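Local coordinates for protein phosphoribosylaminoimidazole-succinocarboxamide synthase (Saccharomyces cerevisiae, PDB 2CNQ) that catalyses the ATP-dependent joining of aspartate to carboxyaminoimidazole ribotide, giving SAICAR in the de novo purine pathway, at residues R122-G127 with S241-N245. Sequence-based numbering, arbitrary orientation.
Sequences RGYITG and SRFWN. With AMZ (aminoimidazole 4-carboxamide ribonucleotide), chain C.
Arg242 and Arg122 converge from the two segments on the 5'-phosphate of the bound AMZ. Ser241, at the start of 241-245, makes a close contact beside a ribose hydroxyl, its carbonyl carbon C 3.3 Å from AMZ O2. Extended from CG to NE, the Arg242 chain carries its guanidinium out to the phosphate, where NH2 donates to AMZ OP2 at 2.7 Å, with the oxygen in the guanidinium plane; NH1 adds only a weak bond to AMZ O4. From 122-127, Arg122 meets the phosphate edge-on with two nearly straight bonds, NH1 to AMZ OP2 (177°) and NH2 to AMZ OP1 (172°), so OP2 is gripped by both arginines. This phosphate site of the SAICAR synthetase fold sits between the end of strand 228-245 and the loop leading from strand 113-122 into helix 127-136. Asp215 forms a salt bridge with Arg242 and probably helps offset the gathered positive charge. One face of the Arg242 guanidinium lies against AMZ C3; Gly127 N lies over the opposite face, and Thr126 CG2 is 3.7 Å from Arg242 NH2. A leucine in place of Arg242 would probably leave Arg122 as the remaining donor to OP2 from the two segments and cost Asp215 its salt-bridge partner. Two residues beyond Arg242, and farther from the ligand, Trp244 packs against the same loop: Thr126 CB lies in plane at its ring edge, while its six-membered ring turns an edge toward the Tyr124 face in an offset edge-to-face pair, planes at 73°.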
loop_
_atom_site.group_PDB
_atom_site.type_symbol
_atom_site.label_atom_id
_atom_site.label_comp_id
_atom_site.label_asym_id
_atom_site.label_seq_id
_atom_site.Cartn_x
_atom_site.Cartn_y
_atom_site.Cartn_z
ATOM N N ARG A 122 -8.103 8.337 -5.617
ATOM C CA ARG A 122 -7.435 9.608 -5.610
ATOM C C ARG A 122 -8.338 10.645 -5.024
ATOM O O ARG A 122 -9.403 10.898 -5.526
ATOM C CB ARG A 122 -7.046 10.023 -6.985
ATOM C CG ARG A 122 -6.238 8.984 -7.699
ATOM C CD ARG A 122 -5.908 9.445 -9.084
ATOM N NE ARG A 122 -5.313 8.381 -9.843
ATOM C CZ ARG A 122 -4.038 8.121 -9.879
ATOM N NH1 ARG A 122 -3.156 8.910 -9.338
ATOM N NH2 ARG A 122 -3.646 7.035 -10.499
ATOM N N GLY A 123 -7.892 11.255 -3.960
ATOM C CA GLY A 123 -8.575 12.409 -3.440
ATOM C C GLY A 123 -8.088 13.692 -4.016
ATOM O O GLY A 123 -8.799 14.695 -4.003
ATOM N N TYR A 124 -6.872 13.680 -4.514
ATOM C CA TYR A 124 -6.172 14.839 -4.962
ATOM C C TYR A 124 -5.462 14.450 -6.199
ATOM O O TYR A 124 -5.050 13.307 -6.379
ATOM C CB TYR A 124 -5.161 15.279 -3.934
ATOM C CG TYR A 124 -5.775 15.700 -2.650
ATOM C CD1 TYR A 124 -6.297 14.774 -1.770
ATOM C CD2 TYR A 124 -5.833 17.025 -2.305
ATOM C CE1 TYR A 124 -6.862 15.176 -0.600
ATOM C CE2 TYR A 124 -6.396 17.417 -1.120
ATOM C CZ TYR A 124 -6.912 16.495 -0.285
ATOM O OH TYR A 124 -7.470 16.850 0.899
ATOM N N ILE A 125 -5.292 15.413 -7.084
ATOM C CA ILE A 125 -4.742 15.109 -8.366
ATOM C C ILE A 125 -3.256 15.247 -8.354
ATOM O O ILE A 125 -2.714 16.312 -8.151
ATOM C CB ILE A 125 -5.426 15.922 -9.448
ATOM C CG1 ILE A 125 -5.048 15.360 -10.791
ATOM C CG2 ILE A 125 -5.184 17.413 -9.365
ATOM C CD1 ILE A 125 -5.880 15.884 -11.911
ATOM N N THR A 126 -2.573 14.146 -8.591
ATOM C CA THR A 126 -1.154 14.114 -8.602
ATOM C C THR A 126 -0.728 12.915 -9.383
ATOM O O THR A 126 -1.523 12.165 -9.891
ATOM C CB THR A 126 -0.608 14.096 -7.163
ATOM O OG1 THR A 126 0.789 14.256 -7.200
ATOM C CG2 THR A 126 -0.921 12.828 -6.440
ATOM N N GLY A 127 0.551 12.736 -9.528
ATOM C CA GLY A 127 1.044 11.511 -10.071
ATOM C C GLY A 127 0.544 11.283 -11.454
ATOM O O GLY A 127 0.474 12.192 -12.278
ATOM N N SER A 241 0.480 4.683 -0.761
ATOM C CA SER A 241 -0.218 5.942 -0.687
ATOM C C SER A 241 0.704 7.067 -0.834
ATOM O O SER A 241 1.899 6.927 -0.645
ATOM C CB SER A 241 -0.846 6.078 0.695
ATOM O OG SER A 241 -1.486 4.895 1.083
ATOM N N ARG A 242 0.124 8.233 -1.068
ATOM C CA ARG A 242 0.833 9.470 -0.954
ATOM C C ARG A 242 0.256 10.229 0.188
ATOM O O ARG A 242 -0.943 10.407 0.291
ATOM C CB ARG A 242 0.746 10.261 -2.215
ATOM C CG ARG A 242 1.562 9.668 -3.291
ATOM C CD ARG A 242 1.315 10.384 -4.566
ATOM N NE ARG A 242 2.128 9.819 -5.619
ATOM C CZ ARG A 242 1.686 9.456 -6.798
ATOM N NH1 ARG A 242 2.567 9.060 -7.674
ATOM N NH2 ARG A 242 0.408 9.462 -7.106
ATOM N N PHE A 243 1.146 10.635 1.073
ATOM C CA PHE A 243 0.805 11.355 2.257
ATOM C C PHE A 243 1.475 12.688 2.236
ATOM O O PHE A 243 2.688 12.760 2.128
ATOM C CB PHE A 243 1.266 10.595 3.470
ATOM C CG PHE A 243 0.637 9.279 3.651
ATOM C CD1 PHE A 243 1.399 8.158 3.879
ATOM C CD2 PHE A 243 -0.722 9.138 3.644
ATOM C CE1 PHE A 243 0.804 6.938 4.132
ATOM C CE2 PHE A 243 -1.305 7.919 3.864
ATOM C CZ PHE A 243 -0.538 6.820 4.127
ATOM N N TRP A 244 0.670 13.722 2.366
ATOM C CA TRP A 244 1.146 15.071 2.361
ATOM C C TRP A 244 0.857 15.702 3.676
ATOM O O TRP A 244 -0.093 15.406 4.343
ATOM C CB TRP A 244 0.449 15.857 1.292
ATOM C CG TRP A 244 0.710 15.368 -0.062
ATOM C CD1 TRP A 244 1.766 14.637 -0.487
ATOM C CD2 TRP A 244 -0.093 15.604 -1.196
ATOM N NE1 TRP A 244 1.664 14.408 -1.808
ATOM C CE2 TRP A 244 0.532 15.006 -2.275
ATOM C CE3 TRP A 244 -1.304 16.264 -1.397
ATOM C CZ2 TRP A 244 0.023 15.075 -3.543
ATOM C CZ3 TRP A 244 -1.821 16.319 -2.641
ATOM C CH2 TRP A 244 -1.168 15.715 -3.710
ATOM N N ASN A 245 1.712 16.615 4.048
ATOM C CA ASN A 245 1.489 17.400 5.225
ATOM C C ASN A 245 0.446 18.443 4.942
ATOM O O ASN A 245 0.590 19.251 4.037
ATOM C CB ASN A 245 2.808 18.021 5.611
ATOM C CG ASN A 245 2.729 18.773 6.875
ATOM O OD1 ASN A 245 3.031 18.212 7.935
ATOM N ND2 ASN A 245 2.361 20.002 6.818
HETATM O O5 AMZ C . 1.886 -0.902 -5.544
HETATM C C6 AMZ C . 1.296 -0.550 -6.544
HETATM N N2 AMZ C . 1.161 -1.312 -7.624
HETATM C C3A AMZ C . 0.664 0.753 -6.608
HETATM C C7A AMZ C . 0.707 1.707 -5.638
HETATM N N3 AMZ C . 1.224 1.714 -4.395
HETATM N N1 AMZ C . -0.029 1.216 -7.663
HETATM C C5 AMZ C . -0.423 2.430 -7.350
HETATM N N AMZ C . 0.034 2.752 -6.119
HETATM C C1 AMZ C . -0.254 3.973 -5.411
HETATM C C2 AMZ C . 0.816 5.018 -5.521
HETATM C C3 AMZ C . 0.041 6.290 -5.336
HETATM O O2 AMZ C . -0.157 6.440 -3.948
HETATM O O1 AMZ C . 1.812 4.792 -4.546
HETATM O O AMZ C . -1.370 4.535 -6.042
HETATM C C AMZ C . -1.272 5.951 -6.021
HETATM C C4 AMZ C . -1.397 6.494 -7.407
HETATM O O3 AMZ C . -0.184 6.246 -8.100
HETATM P P AMZ C . 0.003 6.890 -9.547
HETATM O OP1 AMZ C . -0.907 6.164 -10.481
HETATM O O4 AMZ C . 1.460 6.638 -9.857
HETATM O OP2 AMZ C . -0.336 8.344 -9.493
#